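3-dehydroquinate dehydratase (Clostridium difficile, PDB 4H3D) catalyses the cis-dehydration of 3-dehydroquinate to 3-dehydroshikimate through an imine intermediate, the third step of the chorismate pathway. Local coordinates at residues 17-22 with 45-50; 183-188 with 206-211. All coordinates share one frame; numbering follows the deposited sequence.

Contact 1 of 2, residues 17-22 with 45-50; sequences EGRPKI and CLDIIE
Asp47 meets Ile22 and Arg19 where two neighbouring parallel strands of the TIM barrel, 21-26 and 48-52, begin. With helix 31-41 between them, these strands form one beta-alpha-beta unit. Asp47 can be followed outward. Asp47 CB points toward 17-22 and lies 3.4 Å from Ile22 O. Chi1 (-61°) sets CG anti to the carbonyl carbon, beside the backbone N, and Asp47 CG passes Lys21 CB at 3.9 Å. Asp47 OD2 then accepts a hydrogen bond from Ile22 N at 2.8 Å on its anti lone pair, with a nearly straight N-H...O angle of 166°. Asp47 OD2 also forms a salt bridge with Arg19 NH2 at 3.2 Å. OD2 sits at the edge of the guanidinium, though the two flat groups are turned 75° apart. A water also joins them, accepting from NH2 and donating to OD2. With a backbone N-H and a water donating to OD2 and a guanidinium beside it, the aspartate is probably ionised. The guanidinium is itself held: NE and NH2 both grip Pro20 O, and NH1 bonds to Asn247 and Asn251 of helix 243-256, which packs outside the strands. Lys21 lays its CB and CD against Asp47, but its NZ turns back to Glu17 O and Arg19 O. Beside the carboxylate, Ile22 O accepts two successive backbone donors, Asp47 N at 2.9 Å and Ile48 N at 3.0 Å.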
ATOM      1  N   GLU B  17     -18.288  -1.976   6.031  1.00 41.13           N
ATOM      2  CA  GLU B  17     -18.785  -0.869   5.220  1.00 44.75           C
ATOM      3  C   GLU B  17     -17.709   0.207   5.119  1.00 43.65           C
ATOM      4  O   GLU B  17     -17.004   0.482   6.093  1.00 43.54           O
ATOM      5  CB  GLU B  17     -20.069  -0.287   5.853  1.00 46.50           C
ATOM      6  CG  GLU B  17     -20.829   0.698   4.980  1.00 54.31           C
ATOM      7  CD  GLU B  17     -22.133   1.198   5.623  1.00 62.35           C
ATOM      8  OE1 GLU B  17     -22.409   0.846   6.794  1.00 64.71           O
ATOM      9  OE2 GLU B  17     -22.877   1.949   4.952  1.00 67.99           O
ATOM     10  N   GLY B  18     -17.579   0.797   3.932  1.00 43.77           N
ATOM     11  CA  GLY B  18     -16.637   1.882   3.692  1.00 42.64           C
ATOM     12  C   GLY B  18     -15.159   1.593   3.942  1.00 40.09           C
ATOM     13  O   GLY B  18     -14.620   0.549   3.559  1.00 40.64           O
ATOM     14  N   ARG B  19     -14.509   2.544   4.593  1.00 36.71           N
ATOM     15  CA  ARG B  19     -13.107   2.478   4.870  1.00 33.93           C
ATOM     16  C   ARG B  19     -12.880   1.385   5.925  1.00 30.33           C
ATOM     17  O   ARG B  19     -13.717   1.214   6.801  1.00 29.64           O
ATOM     18  CB  ARG B  19     -12.657   3.825   5.420  1.00 35.73           C
ATOM     19  CG  ARG B  19     -11.185   4.124   5.232  1.00 39.71           C
ATOM     20  CD  ARG B  19     -10.708   5.118   6.266  1.00 41.08           C
ATOM     21  NE  ARG B  19     -10.673   4.464   7.567  1.00 40.19           N
ATOM     22  CZ  ARG B  19     -10.172   4.994   8.672  1.00 40.77           C
ATOM     23  NH1 ARG B  19      -9.648   6.213   8.660  1.00 37.61           N
ATOM     24  NH2 ARG B  19     -10.196   4.289   9.800  1.00 40.58           N
ATOM     25  N   PRO B  20     -11.768   0.629   5.829  1.00 27.15           N
ATOM     26  CA  PRO B  20     -11.495  -0.356   6.861  1.00 25.14           C
ATOM     27  C   PRO B  20     -11.396   0.303   8.218  1.00 24.29           C
ATOM     28  O   PRO B  20     -10.961   1.452   8.315  1.00 23.18           O
ATOM     29  CB  PRO B  20     -10.123  -0.901   6.472  1.00 26.89           C
ATOM     30  CG  PRO B  20     -10.059  -0.714   5.006  1.00 27.81           C
ATOM     31  CD  PRO B  20     -10.855   0.491   4.687  1.00 29.64           C
ATOM     32  N   LYS B  21     -11.771  -0.427   9.255  1.00 22.56           N
ATOM     33  CA  LYS B  21     -11.717   0.096  10.609  1.00 22.96           C
ATOM     34  C   LYS B  21     -10.356  -0.202  11.209  1.00 22.28           C
ATOM     35  O   LYS B  21      -9.753  -1.247  10.927  1.00 21.59           O
ATOM     36  CB  LYS B  21     -12.839  -0.508  11.456  1.00 23.34           C
ATOM     37  CG  LYS B  21     -14.241  -0.409  10.790  1.00 28.04           C
ATOM     38  CD  LYS B  21     -14.630   1.021  10.457  1.00 31.70           C
ATOM     39  CE  LYS B  21     -16.006   1.086   9.785  1.00 36.11           C
ATOM     40  NZ  LYS B  21     -15.972   0.504   8.393  1.00 37.35           N
ATOM     41  N   ILE B  22      -9.868   0.715  12.027  1.00 22.25           N
ATOM     42  CA  ILE B  22      -8.568   0.558  12.663  1.00 22.66           C
ATOM     43  C   ILE B  22      -8.722   0.113  14.099  1.00 21.70           C
ATOM     44  O   ILE B  22      -9.461   0.747  14.893  1.00 19.37           O
ATOM     45  CB  ILE B  22      -7.779   1.882  12.679  1.00 25.06           C
ATOM     46  CG1 ILE B  22      -7.519   2.360  11.259  1.00 27.60           C
ATOM     47  CG2 ILE B  22      -6.437   1.694  13.416  1.00 27.51           C
ATOM     48  CD1 ILE B  22      -6.816   3.708  11.185  1.00 28.28           C
ATOM     49  N   CYS B  45      -8.247   9.081  16.656  0.50 40.03           N
ATOM     50  CA  CYS B  45      -9.028   8.578  15.543  0.50 39.73           C
ATOM     51  C   CYS B  45      -8.693   7.133  15.335  0.50 38.13           C
ATOM     52  O   CYS B  45      -7.751   6.787  14.620  0.50 39.93           O
ATOM     53  CB  CYS B  45      -8.767   9.356  14.269  0.50 40.28           C
ATOM     54  SG  CYS B  45      -9.201  11.072  14.386  0.50 42.64           S
ATOM     55  N   LEU B  46      -9.436   6.292  16.022  1.00 36.49           N
ATOM     56  CA  LEU B  46      -9.314   4.858  15.884  1.00 33.78           C
ATOM     57  C   LEU B  46     -10.745   4.357  16.029  1.00 31.82           C
ATOM     58  O   LEU B  46     -11.619   5.099  16.489  1.00 31.62           O
ATOM     59  CB  LEU B  46      -8.385   4.277  16.942  1.00 34.31           C
ATOM     60  CG  LEU B  46      -8.752   4.466  18.410  1.00 36.56           C
ATOM     61  CD1 LEU B  46      -9.972   3.613  18.769  1.00 38.95           C
ATOM     62  CD2 LEU B  46      -7.563   4.094  19.293  1.00 38.38           C
ATOM     63  N   ASP B  47     -10.990   3.117  15.652  1.00 27.20           N
ATOM     64  CA  ASP B  47     -12.326   2.601  15.649  1.00 26.68           C
ATOM     65  C   ASP B  47     -12.590   1.591  16.750  1.00 24.95           C
ATOM     66  O   ASP B  47     -13.643   1.598  17.347  1.00 25.46           O
ATOM     67  CB  ASP B  47     -12.604   1.981  14.280  1.00 26.19           C
ATOM     68  CG  ASP B  47     -12.505   2.991  13.162  1.00 29.89           C
ATOM     69  OD1 ASP B  47     -13.287   3.956  13.182  1.00 30.56           O
ATOM     70  OD2 ASP B  47     -11.639   2.834  12.262  1.00 27.11           O
ATOM     71  N   ILE B  48     -11.618   0.739  17.014  1.00 22.72           N
ATOM     72  CA  ILE B  48     -11.779  -0.350  17.961  1.00 22.60           C
ATOM     73  C   ILE B  48     -10.520  -0.483  18.792  1.00 21.37           C
ATOM     74  O   ILE B  48      -9.408  -0.271  18.292  1.00 19.90           O
ATOM     75  CB  ILE B  48     -11.981  -1.694  17.199  1.00 23.80           C
ATOM     76  CG1 ILE B  48     -13.227  -1.628  16.306  1.00 26.88           C
ATOM     77  CG2 ILE B  48     -12.055  -2.894  18.168  1.00 20.51           C
ATOM     78  CD1 ILE B  48     -13.393  -2.837  15.393  1.00 28.07           C
ATOM     79  N   ILE B  49     -10.701  -0.825  20.057  1.00 20.21           N
ATOM     80  CA  ILE B  49      -9.602  -1.077  20.958  1.00 21.23           C
ATOM     81  C   ILE B  49      -9.610  -2.576  21.289  1.00 21.27           C
ATOM     82  O   ILE B  49     -10.660  -3.140  21.553  1.00 20.87           O
ATOM     83  CB  ILE B  49      -9.720  -0.260  22.248  1.00 23.02           C
ATOM     84  CG1 ILE B  49      -9.486   1.223  21.944  1.00 24.83           C
ATOM     85  CG2 ILE B  49      -8.712  -0.752  23.278  1.00 21.09           C
ATOM     86  CD1 ILE B  49      -9.696   2.173  23.148  1.00 26.03           C
ATOM     87  N   GLU B  50      -8.439  -3.208  21.210  1.00 19.79           N
ATOM     88  CA  GLU B  50      -8.288  -4.619  21.539  1.00 19.02           C
ATOM     89  C   GLU B  50      -7.530  -4.740  22.836  1.00 19.77           C
ATOM     90  O   GLU B  50      -6.471  -4.156  22.983  1.00 23.41           O
ATOM     91  CB  GLU B  50      -7.497  -5.361  20.441  1.00 18.91           C
ATOM     92  CG  GLU B  50      -7.138  -6.824  20.804  1.00 19.79           C
ATOM     93  CD  GLU B  50      -6.298  -7.533  19.722  1.00 25.33           C
ATOM     94  OE1 GLU B  50      -5.304  -6.941  19.248  1.00 28.35           O
ATOM     95  OE2 GLU B  50      -6.642  -8.679  19.358  1.00 26.50           O
TER
HETATM   96  O   HOH W   1     -10.000   5.288  12.338  1.00 38.66           O

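Contact 2 of 2, residues 183-188 with 206-211; sequences KDVLVL and TMSMSG. With SHL (5-hydroxy-6-methyl-4-oxo-4H-pyran-2-carboxylic acid), chain I.
Ser208 OG lies against Val185 and is linked to Asp184 O through a water. The water is 2.7 Å from Ser208 OG, and its bond to Asp184 O, at 2.9 Å, is weak. The hydroxyl's nonpolar neighbour is close too, since Val185 CG2 comes to 3.7 Å from Ser208 OG. OG is placed there because it stands anti to the serine N (chi1 -178°). The contact belongs to the beta-alpha-beta crossover from strand 172-177 through helix 182-199 to strand 205-208 of the TIM barrel. Helix 183-188 runs back along strand 206-208, with the axes 8.2 Å apart at closest approach and 178° between their directions. Leu188 provides most of the nonpolar packing. Leu188 CG is anti to its own N (chi1 -179°) and lies 3.8 Å from Met207 O. Leu188 CD1 comes to 3.8 Å from Thr206 OG1, and the two side chains run alongside each other, pointing opposite ways. Thr206 OG1 has its polar partner in Thr192 of the same helix. Ser208 CB completes the patch, 4.1 Å from Leu188 CG. Met207 begins on the other side of the strand, with its CB directed away from the helix. It was modelled in two conformers. In one, Met207 SD comes to 3.3 Å from CAK of the bound pyran carboxylic acid, a close approach that is doubtful. That ligand is hydrogen-bonded to His147, Arg217, Gln240 and Arg86, and Lys174, the Schiff-base lysine, lies close to Met207. The strand therefore joins two environments. Aliphatic groups of the helix cover two strand hydroxyls, where Ser208 OG meets a water and Thr206 OG1 bonds to Thr192, while Met207 lines the ligand pocket.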
ATOM      1  N   LYS B 183       6.217 -12.520  -3.390  1.00 26.00           N
ATOM      2  CA  LYS B 183       5.079 -13.170  -4.026  1.00 28.81           C
ATOM      3  C   LYS B 183       4.062 -13.656  -2.991  1.00 27.34           C
ATOM      4  O   LYS B 183       2.843 -13.619  -3.259  1.00 28.06           O
ATOM      5  CB  LYS B 183       5.520 -14.318  -4.946  1.00 32.05           C
ATOM      6  CG  LYS B 183       4.362 -14.895  -5.770  1.00 36.56           C
ATOM      7  CD  LYS B 183       4.842 -15.775  -6.935  1.00 43.63           C
ATOM      8  CE  LYS B 183       3.640 -16.370  -7.681  1.00 47.25           C
ATOM      9  NZ  LYS B 183       4.009 -17.101  -8.937  1.00 51.54           N
ATOM     10  N   ASP B 184       4.549 -14.077  -1.814  1.00 24.42           N
ATOM     11  CA  ASP B 184       3.664 -14.561  -0.704  1.00 24.01           C
ATOM     12  C   ASP B 184       2.711 -13.472  -0.208  1.00 22.43           C
ATOM     13  O   ASP B 184       1.558 -13.759   0.169  1.00 21.39           O
ATOM     14  CB  ASP B 184       4.480 -15.072   0.487  1.00 22.51           C
ATOM     15  CG  ASP B 184       5.022 -16.467   0.286  1.00 28.31           C
ATOM     16  OD1 ASP B 184       4.573 -17.167  -0.651  1.00 28.44           O
ATOM     17  OD2 ASP B 184       5.892 -16.880   1.101  1.00 29.18           O
ATOM     18  N   VAL B 185       3.197 -12.238  -0.184  1.00 23.21           N
ATOM     19  CA  VAL B 185       2.351 -11.087   0.197  1.00 21.34           C
ATOM     20  C   VAL B 185       1.209 -10.978  -0.811  1.00 22.67           C
ATOM     21  O   VAL B 185       0.039 -10.806  -0.432  1.00 21.78           O
ATOM     22  CB  VAL B 185       3.124  -9.787   0.210  1.00 22.69           C
ATOM     23  CG1 VAL B 185       2.193  -8.625   0.586  1.00 22.49           C
ATOM     24  CG2 VAL B 185       4.310  -9.851   1.171  1.00 18.51           C
ATOM     25  N   LEU B 186       1.545 -11.101  -2.098  1.00 22.49           N
ATOM     26  CA  LEU B 186       0.537 -11.026  -3.149  1.00 23.22           C
ATOM     27  C   LEU B 186      -0.466 -12.192  -3.056  1.00 23.16           C
ATOM     28  O   LEU B 186      -1.658 -12.014  -3.310  1.00 25.01           O
ATOM     29  CB  LEU B 186       1.202 -10.948  -4.542  1.00 24.12           C
ATOM     30  CG  LEU B 186       2.145  -9.741  -4.769  1.00 26.14           C
ATOM     31  CD1 LEU B 186       2.730  -9.752  -6.167  1.00 22.52           C
ATOM     32  CD2 LEU B 186       1.419  -8.417  -4.521  1.00 25.76           C
ATOM     33  N   VAL B 187       0.004 -13.377  -2.679  1.00 24.24           N
ATOM     34  CA  VAL B 187      -0.907 -14.542  -2.501  1.00 23.39           C
ATOM     35  C   VAL B 187      -1.954 -14.268  -1.412  1.00 22.19           C
ATOM     36  O   VAL B 187      -3.171 -14.537  -1.594  1.00 22.29           O
ATOM     37  CB  VAL B 187      -0.107 -15.819  -2.171  1.00 24.42           C
ATOM     38  CG1 VAL B 187      -1.046 -16.959  -1.699  1.00 21.65           C
ATOM     39  CG2 VAL B 187       0.764 -16.243  -3.394  1.00 28.59           C
ATOM     40  N   LEU B 188      -1.501 -13.718  -0.292  1.00 20.14           N
ATOM     41  CA  LEU B 188      -2.402 -13.334   0.799  1.00 19.57           C
ATOM     42  C   LEU B 188      -3.457 -12.355   0.278  1.00 19.14           C
ATOM     43  O   LEU B 188      -4.674 -12.528   0.531  1.00 20.53           O
ATOM     44  CB  LEU B 188      -1.607 -12.727   1.982  1.00 17.78           C
ATOM     45  CG  LEU B 188      -2.382 -12.295   3.240  1.00 18.70           C
ATOM     46  CD1 LEU B 188      -3.053 -10.914   3.086  1.00 16.51           C
ATOM     47  CD2 LEU B 188      -3.413 -13.376   3.679  1.00 16.95           C
ATOM     48  N   THR B 206      -7.701  -9.975   7.119  1.00 18.34           N
ATOM     49  CA  THR B 206      -6.489 -10.681   6.706  1.00 19.63           C
ATOM     50  C   THR B 206      -5.297  -9.790   6.763  1.00 20.92           C
ATOM     51  O   THR B 206      -5.421  -8.544   6.606  1.00 20.66           O
ATOM     52  CB  THR B 206      -6.558 -11.184   5.246  1.00 20.90           C
ATOM     53  OG1 THR B 206      -6.518 -10.060   4.341  1.00 19.79           O
ATOM     54  CG2 THR B 206      -7.844 -12.016   5.017  1.00 17.93           C
ATOM     55  N   MET B 207      -4.132 -10.389   6.994  0.50 19.72           N
ATOM     56  CA  MET B 207      -2.875  -9.653   6.971  0.50 20.90           C
ATOM     57  C   MET B 207      -1.697 -10.554   6.679  0.50 20.02           C
ATOM     58  O   MET B 207      -1.725 -11.762   6.941  0.50 18.63           O
ATOM     59  CB  MET B 207      -2.614  -8.917   8.286  0.50 21.85           C
ATOM     60  CG  MET B 207      -2.195  -9.803   9.420  0.50 21.76           C
ATOM     61  SD  MET B 207      -1.940  -8.868  10.939  0.50 31.75           S
ATOM     62  CE  MET B 207      -3.583  -8.192  11.202  0.50 35.47           C
ATOM     63  N   SER B 208      -0.678  -9.933   6.103  1.00 21.35           N
ATOM     64  CA  SER B 208       0.590 -10.544   5.809  1.00 22.30           C
ATOM     65  C   SER B 208       1.500  -9.781   6.754  1.00 20.73           C
ATOM     66  O   SER B 208       1.568  -8.553   6.710  1.00 23.97           O
ATOM     67  CB  SER B 208       1.004 -10.299   4.348  1.00 21.64           C
ATOM     68  OG  SER B 208       2.226 -10.935   4.078  1.00 23.26           O
ATOM     69  N   MET B 209       2.169 -10.503   7.629  1.00 22.25           N
ATOM     70  CA  MET B 209       3.007  -9.911   8.653  1.00 22.91           C
ATOM     71  C   MET B 209       4.406  -9.529   8.122  1.00 24.90           C
ATOM     72  O   MET B 209       4.703  -9.739   6.951  1.00 22.65           O
ATOM     73  CB  MET B 209       3.112 -10.886   9.835  1.00 26.89           C
ATOM     74  CG  MET B 209       1.755 -11.183  10.506  1.00 27.04           C
ATOM     75  SD  MET B 209       1.876 -12.312  11.929  1.00 35.19           S
ATOM     76  CE  MET B 209       2.332 -13.833  11.120  1.00 26.66           C
ATOM     77  N   SER B 210       5.225  -8.927   9.006  1.00 26.38           N
ATOM     78  CA  SER B 210       6.588  -8.444   8.712  1.00 27.92           C
ATOM     79  C   SER B 210       6.569  -7.163   7.849  1.00 29.05           C
ATOM     80  O   SER B 210       5.520  -6.769   7.337  1.00 27.38           O
ATOM     81  CB  SER B 210       7.451  -9.506   8.031  1.00 28.19           C
ATOM     82  OG  SER B 210       7.203  -9.572   6.637  1.00 28.52           O
ATOM     83  N   GLY B 211       7.749  -6.551   7.676  1.00 30.95           N
ATOM     84  CA  GLY B 211       7.905  -5.309   6.872  1.00 29.82           C
ATOM     85  C   GLY B 211       7.425  -5.497   5.454  1.00 29.90           C
ATOM     86  O   GLY B 211       6.763  -4.644   4.884  1.00 30.44           O
TER
HETATM   87  OAD SHL I 302      -1.120  -6.480  13.754  1.00 37.96           O
HETATM   88  CAH SHL I 302      -0.541  -7.592  13.845  1.00 43.51           C
HETATM   89  OAA SHL I 302       0.695  -7.697  13.636  1.00 41.03           O
HETATM   90  CAK SHL I 302      -1.328  -8.754  14.203  1.00 39.73           C
HETATM   91  OAG SHL I 302      -2.736  -8.578  14.423  1.00 36.68           O
HETATM   92  CAF SHL I 302      -3.481  -9.648  14.960  1.00 38.55           C
HETATM   93  CAL SHL I 302      -4.777  -9.432  15.292  1.00 38.12           C
HETATM   94  CAJ SHL I 302      -2.823 -10.801  15.205  1.00 40.48           C
HETATM   95  OAC SHL I 302      -3.483 -11.827  15.736  1.00 37.58           O
HETATM   96  CAI SHL I 302      -1.495 -10.943  14.916  1.00 39.11           C
HETATM   97  CAE SHL I 302      -0.759  -9.942  14.418  1.00 38.84           C
HETATM   98  OAB SHL I 302      -0.892 -12.102  15.133  1.00 38.37           O
HETATM   99  O   HOH W   2       1.885 -13.430   3.056  1.00 21.47           O

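Contact 1 closes before contact 2 opens, so the two come in series along the chain. Their centres are 20 Å apart, and their nearest atoms, about 8 Å apart, do not touch. Both reach the same eight-stranded parallel sheet, the barrel wall. Contact 1 joins two adjacent strands, 21-26 and 48-52. Contact 2 packs helix 182-199 on strand 205-208. Strand 227-229 lies beside 21-26, and in a closed TIM barrel it also neighbours 205-208. Strand 48-52 goes on from contact 1 to Glu50, which binds 3-dehydroquinate; segment 206-211 holds Met207 of the ligand pocket. Separate beta-alpha-beta units thus supply parts of one site.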